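Local coordinates for protein precorrin-6A reductase (Rhodobacter capsulatus, PDB 4X7G) that catalyses the reduction of precorrin-6A during cobalamin biosynthesis and is caught here with NADP and a reduced precorrin product bound, at residues 151-156 against 168-173; 130-135 against 192-197. All blocks are in the same frame, centred on the assembly; numbering follows the deposited sequence.

From the N terminus, the first segment reached is 130-135, on strand 129-132, followed by 151-156 on strand 149-154 and then 168-173 on strand 167-171. Interaction 1 closes the short connection between the last two, before helix 178-187 carries the chain back across the sheet. Strand 192-196 then enters on the other side of strand 129-132, and interaction 2 closes the longer loop, inside which the whole of interaction 1 lies. The two share one parallel sheet: Leu151 N lies 2.9 Å from Val130 O and Leu151 O 2.9 Å from Leu132 N, both probable hydrogen bonds. Both contacts also touch the precorrin at the strand ends.

Interaction 1. Residues 151-156 against 168-173; sequences LLRLVD and RAVIAR. With 3Y8 (3-[(1R,2S,3S,7S,11S,16S,17R,18R,19R)-2,7,12,18-tetrakis(2-hydroxy-2-oxoethyl)-3,13-bis(3-hydroxy-3-oxopropyl)-1,2,5,7,11,17-hexamethyl-17-(3-oxidanyl-3-oxidanylidene-prop-1-enyl)-3,6,8,10,15,16,18,19,21,24-decahydrocorrin-8-yl]propanoic acid), chain C.
Leu154 O is gripped twice from across the sheet: Ala172 N donates to it at 2.9 Å, and the CA-H of Ile171 adds a short contact, 3.1 Å from CA to O. Earlier in the ladder, Leu154 N donates to Val170 O. On the face that carries Leu152, Leu154 and Ala169, Leu154 CD1 packs on Ala169 CB, while on the face of Arg153 and Val170, CG2 of Val170 presses against CB, CG and CD of Arg153.

Beyond the strands the precorrin takes over. Val155 N gives a straight bond to its carboxylate O59 (2.8 Å, 168°). Arg173 meets a second carboxylate with two N-H groups, NE to O23 at 2.9 Å and NH2 to O22 at 2.8 Å; Val155 CG1 lies over the centre of this guanidinium, 3.4 Å above the plane, and a water links NH2 to Asp156 OD1, whose other oxygen, OD2, is taken by Gly36 N. Arg153, its CG anti to the backbone N (chi1 178°) and its chain bent at chi3, brings NE to O34 of a third carboxylate at 3.0 Å, with weak bonds from NH1; Asp181 holds its NH2 in a salt bridge. This is the edge of a parallel Rossmann-type sheet, whose carboxy-terminal strand ends help line the precorrin pocket.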
loop_
_atom_site.group_PDB
_atom_site.type_symbol
_atom_site.label_atom_id
_atom_site.label_comp_id
_atom_site.label_asym_id
_atom_site.label_seq_id
_atom_site.Cartn_x
_atom_site.Cartn_y
_atom_site.Cartn_z
ATOM N N LEU A 151 -4.566 -7.413 17.947
ATOM C CA LEU A 151 -4.196 -5.995 17.912
ATOM C C LEU A 151 -4.453 -5.468 16.541
ATOM O O LEU A 151 -3.939 -6.101 15.549
ATOM C CB LEU A 151 -2.756 -5.822 18.318
ATOM C CG LEU A 151 -2.165 -4.379 18.210
ATOM C CD1 LEU A 151 -2.853 -3.457 19.226
ATOM C CD2 LEU A 151 -0.699 -4.360 18.404
ATOM N N LEU A 152 -5.160 -4.423 16.381
ATOM C CA LEU A 152 -5.485 -3.792 15.114
ATOM C C LEU A 152 -4.825 -2.436 15.047
ATOM O O LEU A 152 -4.535 -1.815 16.103
ATOM C CB LEU A 152 -7.012 -3.583 14.960
ATOM C CG LEU A 152 -7.854 -4.747 15.343
ATOM C CD1 LEU A 152 -9.311 -4.469 15.246
ATOM C CD2 LEU A 152 -7.492 -5.975 14.551
ATOM N N ARG A 153 -4.538 -1.943 13.869
ATOM C CA ARG A 153 -3.982 -0.592 13.676
ATOM C C ARG A 153 -4.793 0.026 12.511
ATOM O O ARG A 153 -4.702 -0.463 11.401
ATOM C CB ARG A 153 -2.487 -0.615 13.447
ATOM C CG ARG A 153 -1.933 0.770 13.191
ATOM C CD ARG A 153 -0.471 0.903 13.606
ATOM N NE ARG A 153 0.415 0.061 12.848
ATOM C CZ ARG A 153 1.708 -0.103 13.074
ATOM N NH1 ARG A 153 2.421 -0.879 12.342
ATOM N NH2 ARG A 153 2.238 0.478 14.141
ATOM N N LEU A 154 -5.530 1.045 12.822
ATOM C CA LEU A 154 -6.526 1.636 11.955
ATOM C C LEU A 154 -6.240 3.112 11.770
ATOM O O LEU A 154 -5.882 3.799 12.712
ATOM C CB LEU A 154 -7.948 1.507 12.559
ATOM C CG LEU A 154 -8.347 0.061 12.836
ATOM C CD1 LEU A 154 -9.698 0.044 13.580
ATOM C CD2 LEU A 154 -8.325 -0.857 11.657
ATOM N N VAL A 155 -6.366 3.621 10.527
ATOM C CA VAL A 155 -6.176 5.050 10.278
ATOM C C VAL A 155 -7.195 5.928 11.024
ATOM O O VAL A 155 -6.822 6.968 11.575
ATOM C CB VAL A 155 -6.148 5.368 8.773
ATOM C CG1 VAL A 155 -5.997 6.869 8.521
ATOM C CG2 VAL A 155 -5.002 4.635 8.104
ATOM N N ASP A 156 -8.429 5.459 10.959
ATOM C CA ASP A 156 -9.584 6.238 11.558
ATOM C C ASP A 156 -10.211 5.433 12.645
ATOM O O ASP A 156 -10.266 4.221 12.600
ATOM C CB ASP A 156 -10.592 6.524 10.526
ATOM C CG ASP A 156 -10.024 7.451 9.423
ATOM O OD1 ASP A 156 -9.406 8.424 9.714
ATOM O OD2 ASP A 156 -10.242 7.178 8.271
ATOM N N ARG A 168 -8.191 -4.987 20.326
ATOM C CA ARG A 168 -7.928 -3.597 20.676
ATOM C C ARG A 168 -7.410 -2.943 19.440
ATOM O O ARG A 168 -6.557 -3.579 18.746
ATOM C CB ARG A 168 -6.802 -3.576 21.756
ATOM C CG ARG A 168 -6.435 -2.249 22.362
ATOM C CD ARG A 168 -5.413 -2.369 23.344
ATOM N NE ARG A 168 -4.078 -2.154 22.912
ATOM C CZ ARG A 168 -3.627 -0.958 22.503
ATOM N NH1 ARG A 168 -4.441 0.091 22.329
ATOM N NH2 ARG A 168 -2.328 -0.873 22.214
ATOM N N ALA A 169 -7.825 -1.707 19.139
ATOM C CA ALA A 169 -7.223 -0.963 18.020
ATOM C C ALA A 169 -6.348 0.183 18.455
ATOM O O ALA A 169 -6.828 1.031 19.286
ATOM C CB ALA A 169 -8.271 -0.488 17.131
ATOM N N VAL A 170 -5.237 0.365 17.804
ATOM C CA VAL A 170 -4.501 1.640 17.862
ATOM C C VAL A 170 -4.884 2.439 16.656
ATOM O O VAL A 170 -5.041 1.889 15.566
ATOM C CB VAL A 170 -3.017 1.413 17.936
ATOM C CG1 VAL A 170 -2.645 0.619 19.171
ATOM C CG2 VAL A 170 -2.435 0.747 16.799
ATOM N N ILE A 171 -5.109 3.724 16.824
ATOM C CA ILE A 171 -5.510 4.613 15.725
ATOM C C ILE A 171 -4.265 5.382 15.296
ATOM O O ILE A 171 -3.728 6.200 16.055
ATOM C CB ILE A 171 -6.647 5.567 16.123
ATOM C CG1 ILE A 171 -7.773 4.786 16.745
ATOM C CG2 ILE A 171 -7.068 6.392 14.930
ATOM C CD1 ILE A 171 -8.345 3.646 15.916
ATOM N N ALA A 172 -3.728 5.063 14.138
ATOM C CA ALA A 172 -2.443 5.605 13.663
ATOM C C ALA A 172 -2.296 5.433 12.216
ATOM O O ALA A 172 -2.860 4.477 11.648
ATOM C CB ALA A 172 -1.277 4.946 14.365
ATOM N N ARG A 173 -1.527 6.294 11.573
ATOM C CA ARG A 173 -1.188 6.067 10.162
ATOM C C ARG A 173 0.328 6.187 10.126
ATOM O O ARG A 173 0.977 6.859 10.940
ATOM C CB ARG A 173 -1.910 7.072 9.198
ATOM C CG ARG A 173 -1.462 8.445 9.469
ATOM C CD ARG A 173 -1.947 9.575 8.508
ATOM N NE ARG A 173 -3.177 9.639 7.783
ATOM C CZ ARG A 173 -4.381 10.046 8.222
ATOM N NH1 ARG A 173 -4.698 10.265 9.502
ATOM N NH2 ARG A 173 -5.315 10.079 7.328
HETATM C C48 3Y8 C . -5.716 6.354 2.029
HETATM C C47 3Y8 C . -3.362 8.160 3.232
HETATM C C43 3Y8 C . 2.820 8.465 3.303
HETATM C C42 3Y8 C . 1.990 7.383 4.116
HETATM C C41 3Y8 C . 1.809 6.256 3.118
HETATM C C38 3Y8 C . 2.336 2.449 2.360
HETATM C C37 3Y8 C . 2.859 3.144 3.556
HETATM C C36 3Y8 C . 2.542 4.417 5.693
HETATM C C35 3Y8 C . 1.876 1.360 5.831
HETATM C C32 3Y8 C . 0.969 -1.737 9.452
HETATM C C31 3Y8 C . 0.473 -1.839 7.947
HETATM C C2 3Y8 C . -1.735 -1.069 5.391
HETATM C C1 3Y8 C . -2.568 0.247 5.195
HETATM C C4 3Y8 C . -0.362 0.892 5.408
HETATM C C5 3Y8 C . 0.672 1.748 5.337
HETATM C C7 3Y8 C . 1.777 3.892 4.437
HETATM C C8 3Y8 C . 1.129 5.051 3.758
HETATM C C6 3Y8 C . 0.666 3.068 4.756
HETATM C C3 3Y8 C . -0.416 -0.527 5.972
HETATM C C11 3Y8 C . -2.581 5.819 4.102
HETATM C C12 3Y8 C . -3.545 6.644 3.409
HETATM C C13 3Y8 C . -4.565 5.935 2.948
HETATM C C14 3Y8 C . -4.370 4.563 3.380
HETATM C C15 3Y8 C . -5.239 3.529 3.104
HETATM C C16 3Y8 C . -4.929 2.175 3.572
HETATM C C17 3Y8 C . -5.920 1.043 3.614
HETATM C C18 3Y8 C . -5.058 -0.096 4.246
HETATM C C19 3Y8 C . -3.542 0.327 4.015
HETATM C C20 3Y8 C . -3.243 0.673 6.504
HETATM C C21 3Y8 C . -3.889 8.960 4.499
HETATM C C24 3Y8 C . -2.296 6.301 5.528
HETATM C C25 3Y8 C . -2.398 -2.082 6.341
HETATM C C26 3Y8 C . -1.389 -1.693 4.031
HETATM O O59 3Y8 C . -7.325 2.097 8.328
HETATM C C57 3Y8 C . -7.566 2.320 7.065
HETATM O O58 3Y8 C . -8.592 2.851 6.566
HETATM C C56 3Y8 C . -6.557 1.715 6.126
HETATM C C55 3Y8 C . -7.058 1.425 4.675
HETATM C C54 3Y8 C . -6.474 0.698 2.252
HETATM C C60 3Y8 C . -5.246 -1.509 3.697
HETATM C C61 3Y8 C . -6.510 -2.174 3.991
HETATM O O62 3Y8 C . -6.752 -3.229 3.292
HETATM O O63 3Y8 C . -7.287 -1.763 4.897
HETATM N N24 3Y8 C . -3.656 1.759 3.694
HETATM N N23 3Y8 C . -3.201 4.521 4.079
HETATM C C49 3Y8 C . -5.362 6.010 0.575
HETATM C C50 3Y8 C . -6.343 6.427 -0.470
HETATM O O51 3Y8 C . -7.435 6.948 -0.148
HETATM O O52 3Y8 C . -5.907 6.300 -1.673
HETATM O O23 3Y8 C . -3.123 9.852 4.918
HETATM O O22 3Y8 C . -4.963 8.645 4.954
HETATM C C10 3Y8 C . -1.283 5.743 3.234
HETATM C C9 3Y8 C . -0.205 4.897 3.817
HETATM N N22 3Y8 C . -0.496 3.694 4.475
HETATM O O44 3Y8 C . 4.042 8.267 3.274
HETATM O O45 3Y8 C . 2.240 9.419 2.987
HETATM O O39 3Y8 C . 3.137 2.441 1.372
HETATM O O40 3Y8 C . 1.284 1.818 2.428
HETATM N N21 3Y8 C . -1.532 1.254 5.003
HETATM C C27 3Y8 C . -0.419 -2.905 4.140
HETATM O O28 3Y8 C . -0.949 -4.006 4.339
HETATM O O29 3Y8 C . 0.792 -2.738 4.034
HETATM C C30 3Y8 C . -0.105 -0.531 7.502
HETATM O O34 3Y8 C . 0.022 -1.504 10.291
HETATM O O33 3Y8 C . 2.154 -2.065 9.513
HETATM O O HOH W 1 -8.185 10.277 8.284
#

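Interaction 2. Residues 130-135 against 192-197; sequences VFLAIG and HVVAKN. With 3Y8 (3-[(1R,2S,3S,7S,11S,16S,17R,18R,19R)-2,7,12,18-tetrakis(2-hydroxy-2-oxoethyl)-3,13-bis(3-hydroxy-3-oxopropyl)-1,2,5,7,11,17-hexamethyl-17-(3-oxidanyl-3-oxidanylidene-prop-1-enyl)-3,6,8,10,15,16,18,19,21,24-decahydrocorrin-8-yl]propanoic acid), chain C.
Where Ala133 N reaches Val194 O, at 3.1 Å and only 139°, the chain bends through two successive inverse gamma turns, centred on Leu132 and Ala133. The same N-H makes a weak bond back to Phe131 O, which also receives Val194 N in an almost perfectly straight bond (2.9 Å, 178°). The turn lays Ala133 CB over one face of the Phe131 ring, toward its rim.

Val194 is the knot of the side-chain packing. With CG1 anti to its backbone N (chi1 175°), it sends CG2 between Val130 CG1, at 3.8 Å, and Leu132 CD2, while CG1 crosses to Ile134 CG2. In the second of the two Rossmann-type sheets this strand pair marks the point where the order reverses: the strands after 129-132 add on one side, and 192-196 returns to the other.

Past the turns, a water accepts from Lys196 N at 2.8 Å and sits beside Ala133 O and the precorrin carboxylate atom O28. The lysine chain, bent at chi3, runs alongside Ile134, CE 3.5 Å from Ile134 O, to where NZ donates a hydrogen bond to carboxylate O62 (3.0 Å); Lys196 also borders the NADP pocket. A methionine in its place would probably lose the hydrogen bond to O62 and leave that oxygen without this donor. Gly135 takes backbone angles at which a CB would be jammed against the carbonyl O of Ile134; it would also collide with O63 of the same carboxylate.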
loop_
_atom_site.group_PDB
_atom_site.type_symbol
_atom_site.label_atom_id
_atom_site.label_comp_id
_atom_site.label_asym_id
_atom_site.label_seq_id
_atom_site.Cartn_x
_atom_site.Cartn_y
_atom_site.Cartn_z
ATOM N N VAL A 130 -2.204 -11.697 18.395
ATOM C CA VAL A 130 -1.843 -11.515 16.973
ATOM C C VAL A 130 -1.979 -10.090 16.523
ATOM O O VAL A 130 -3.052 -9.517 16.682
ATOM C CB VAL A 130 -2.788 -12.389 16.136
ATOM C CG1 VAL A 130 -2.466 -12.237 14.630
ATOM C CG2 VAL A 130 -2.790 -13.874 16.561
ATOM N N PHE A 131 -0.883 -9.530 16.000
ATOM C CA PHE A 131 -0.942 -8.215 15.409
ATOM C C PHE A 131 -1.438 -8.330 13.992
ATOM O O PHE A 131 -0.679 -8.896 13.113
ATOM C CB PHE A 131 0.369 -7.505 15.488
ATOM C CG PHE A 131 0.381 -6.112 14.881
ATOM C CD1 PHE A 131 -0.747 -5.321 14.801
ATOM C CD2 PHE A 131 1.580 -5.609 14.425
ATOM C CE1 PHE A 131 -0.678 -4.038 14.304
ATOM C CE2 PHE A 131 1.660 -4.296 13.926
ATOM C CZ PHE A 131 0.511 -3.517 13.883
ATOM N N LEU A 132 -2.686 -7.962 13.684
ATOM C CA LEU A 132 -3.222 -7.960 12.334
ATOM C C LEU A 132 -2.849 -6.717 11.684
ATOM O O LEU A 132 -3.644 -5.766 11.612
ATOM C CB LEU A 132 -4.715 -8.119 12.333
ATOM C CG LEU A 132 -5.290 -9.329 12.864
ATOM C CD1 LEU A 132 -6.834 -9.311 12.663
ATOM C CD2 LEU A 132 -4.724 -10.528 12.194
ATOM N N ALA A 133 -1.643 -6.639 11.150
ATOM C CA ALA A 133 -1.110 -5.443 10.589
ATOM C C ALA A 133 -1.462 -5.294 9.172
ATOM O O ALA A 133 -0.629 -5.125 8.285
ATOM C CB ALA A 133 0.404 -5.456 10.797
ATOM N N ILE A 134 -2.774 -5.350 8.893
ATOM C CA ILE A 134 -3.378 -5.465 7.594
ATOM C C ILE A 134 -4.425 -4.418 7.394
ATOM O O ILE A 134 -5.101 -4.445 6.328
ATOM C CB ILE A 134 -3.896 -6.836 7.298
ATOM C CG1 ILE A 134 -5.015 -7.172 8.291
ATOM C CG2 ILE A 134 -2.739 -7.853 7.263
ATOM C CD1 ILE A 134 -5.848 -8.335 7.830
ATOM N N GLY A 135 -4.540 -3.432 8.252
ATOM C CA GLY A 135 -5.449 -2.336 7.971
ATOM C C GLY A 135 -6.807 -2.674 8.391
ATOM O O GLY A 135 -7.106 -3.319 9.414
ATOM N N HIS A 192 2.491 -13.099 17.418
ATOM C CA HIS A 192 2.497 -13.401 15.990
ATOM C C HIS A 192 2.149 -12.149 15.227
ATOM O O HIS A 192 1.278 -11.383 15.695
ATOM C CB HIS A 192 1.418 -14.395 15.595
ATOM C CG HIS A 192 1.576 -15.766 16.155
ATOM N ND1 HIS A 192 1.311 -16.090 17.452
ATOM C CD2 HIS A 192 1.964 -16.903 15.544
ATOM C CE1 HIS A 192 1.564 -17.372 17.651
ATOM N NE2 HIS A 192 1.974 -17.885 16.503
ATOM N N VAL A 193 2.784 -11.885 14.087
ATOM C CA VAL A 193 2.433 -10.771 13.212
ATOM C C VAL A 193 1.882 -11.294 11.906
ATOM O O VAL A 193 2.508 -12.212 11.337
ATOM C CB VAL A 193 3.628 -9.861 12.974
ATOM C CG1 VAL A 193 3.279 -8.731 12.040
ATOM C CG2 VAL A 193 4.197 -9.322 14.274
ATOM N N VAL A 194 0.787 -10.749 11.448
ATOM C CA VAL A 194 0.241 -11.030 10.115
ATOM C C VAL A 194 0.492 -9.813 9.268
ATOM O O VAL A 194 0.130 -8.689 9.666
ATOM C CB VAL A 194 -1.221 -11.392 10.138
ATOM C CG1 VAL A 194 -1.809 -11.556 8.740
ATOM C CG2 VAL A 194 -1.453 -12.653 10.964
ATOM N N ALA A 195 1.027 -9.960 8.059
ATOM C CA ALA A 195 1.473 -8.836 7.217
ATOM C C ALA A 195 1.269 -9.189 5.784
ATOM O O ALA A 195 1.543 -10.334 5.386
ATOM C CB ALA A 195 2.912 -8.493 7.494
ATOM N N LYS A 196 0.903 -8.230 4.955
ATOM C CA LYS A 196 0.950 -8.328 3.494
ATOM C C LYS A 196 2.329 -7.951 3.017
ATOM O O LYS A 196 2.950 -7.029 3.589
ATOM C CB LYS A 196 -0.033 -7.336 2.876
ATOM C CG LYS A 196 -1.510 -7.443 3.310
ATOM C CD LYS A 196 -2.398 -6.263 2.644
ATOM C CE LYS A 196 -3.571 -5.694 3.450
ATOM N NZ LYS A 196 -4.367 -4.883 2.581
ATOM N N ASN A 197 2.858 -8.628 1.993
ATOM C CA ASN A 197 4.182 -8.310 1.483
ATOM C C ASN A 197 4.124 -7.047 0.566
ATOM O O ASN A 197 4.174 -7.137 -0.666
ATOM C CB ASN A 197 4.831 -9.453 0.752
ATOM C CG ASN A 197 6.335 -9.191 0.649
ATOM O OD1 ASN A 197 6.811 -8.054 0.791
ATOM N ND2 ASN A 197 7.129 -10.260 0.471
HETATM C C48 3Y8 C . -5.716 6.354 2.029
HETATM C C47 3Y8 C . -3.362 8.160 3.232
HETATM C C43 3Y8 C . 2.820 8.465 3.303
HETATM C C42 3Y8 C . 1.990 7.383 4.116
HETATM C C41 3Y8 C . 1.809 6.256 3.118
HETATM C C38 3Y8 C . 2.336 2.449 2.360
HETATM C C37 3Y8 C . 2.859 3.144 3.556
HETATM C C36 3Y8 C . 2.542 4.417 5.693
HETATM C C35 3Y8 C . 1.876 1.360 5.831
HETATM C C32 3Y8 C . 0.969 -1.737 9.452
HETATM C C31 3Y8 C . 0.473 -1.839 7.947
HETATM C C2 3Y8 C . -1.735 -1.069 5.391
HETATM C C1 3Y8 C . -2.568 0.247 5.195
HETATM C C4 3Y8 C . -0.362 0.892 5.408
HETATM C C5 3Y8 C . 0.672 1.748 5.337
HETATM C C7 3Y8 C . 1.777 3.892 4.437
HETATM C C8 3Y8 C . 1.129 5.051 3.758
HETATM C C6 3Y8 C . 0.666 3.068 4.756
HETATM C C3 3Y8 C . -0.416 -0.527 5.972
HETATM C C11 3Y8 C . -2.581 5.819 4.102
HETATM C C12 3Y8 C . -3.545 6.644 3.409
HETATM C C13 3Y8 C . -4.565 5.935 2.948
HETATM C C14 3Y8 C . -4.370 4.563 3.380
HETATM C C15 3Y8 C . -5.239 3.529 3.104
HETATM C C16 3Y8 C . -4.929 2.175 3.572
HETATM C C17 3Y8 C . -5.920 1.043 3.614
HETATM C C18 3Y8 C . -5.058 -0.096 4.246
HETATM C C19 3Y8 C . -3.542 0.327 4.015
HETATM C C20 3Y8 C . -3.243 0.673 6.504
HETATM C C21 3Y8 C . -3.889 8.960 4.499
HETATM C C24 3Y8 C . -2.296 6.301 5.528
HETATM C C25 3Y8 C . -2.398 -2.082 6.341
HETATM C C26 3Y8 C . -1.389 -1.693 4.031
HETATM O O59 3Y8 C . -7.325 2.097 8.328
HETATM C C57 3Y8 C . -7.566 2.320 7.065
HETATM O O58 3Y8 C . -8.592 2.851 6.566
HETATM C C56 3Y8 C . -6.557 1.715 6.126
HETATM C C55 3Y8 C . -7.058 1.425 4.675
HETATM C C54 3Y8 C . -6.474 0.698 2.252
HETATM C C60 3Y8 C . -5.246 -1.509 3.697
HETATM C C61 3Y8 C . -6.510 -2.174 3.991
HETATM O O62 3Y8 C . -6.752 -3.229 3.292
HETATM O O63 3Y8 C . -7.287 -1.763 4.897
HETATM N N24 3Y8 C . -3.656 1.759 3.694
HETATM N N23 3Y8 C . -3.201 4.521 4.079
HETATM C C49 3Y8 C . -5.362 6.010 0.575
HETATM C C50 3Y8 C . -6.343 6.427 -0.470
HETATM O O51 3Y8 C . -7.435 6.948 -0.148
HETATM O O52 3Y8 C . -5.907 6.300 -1.673
HETATM O O23 3Y8 C . -3.123 9.852 4.918
HETATM O O22 3Y8 C . -4.963 8.645 4.954
HETATM C C10 3Y8 C . -1.283 5.743 3.234
HETATM C C9 3Y8 C . -0.205 4.897 3.817
HETATM N N22 3Y8 C . -0.496 3.694 4.475
HETATM O O44 3Y8 C . 4.042 8.267 3.274
HETATM O O45 3Y8 C . 2.240 9.419 2.987
HETATM O O39 3Y8 C . 3.137 2.441 1.372
HETATM O O40 3Y8 C . 1.284 1.818 2.428
HETATM N N21 3Y8 C . -1.532 1.254 5.003
HETATM C C27 3Y8 C . -0.419 -2.905 4.140
HETATM O O28 3Y8 C . -0.949 -4.006 4.339
HETATM O O29 3Y8 C . 0.792 -2.738 4.034
HETATM C C30 3Y8 C . -0.105 -0.531 7.502
HETATM O O34 3Y8 C . 0.022 -1.504 10.291
HETATM O O33 3Y8 C . 2.154 -2.065 9.513
HETATM O O HOH W 2 0.450 -5.660 5.947
#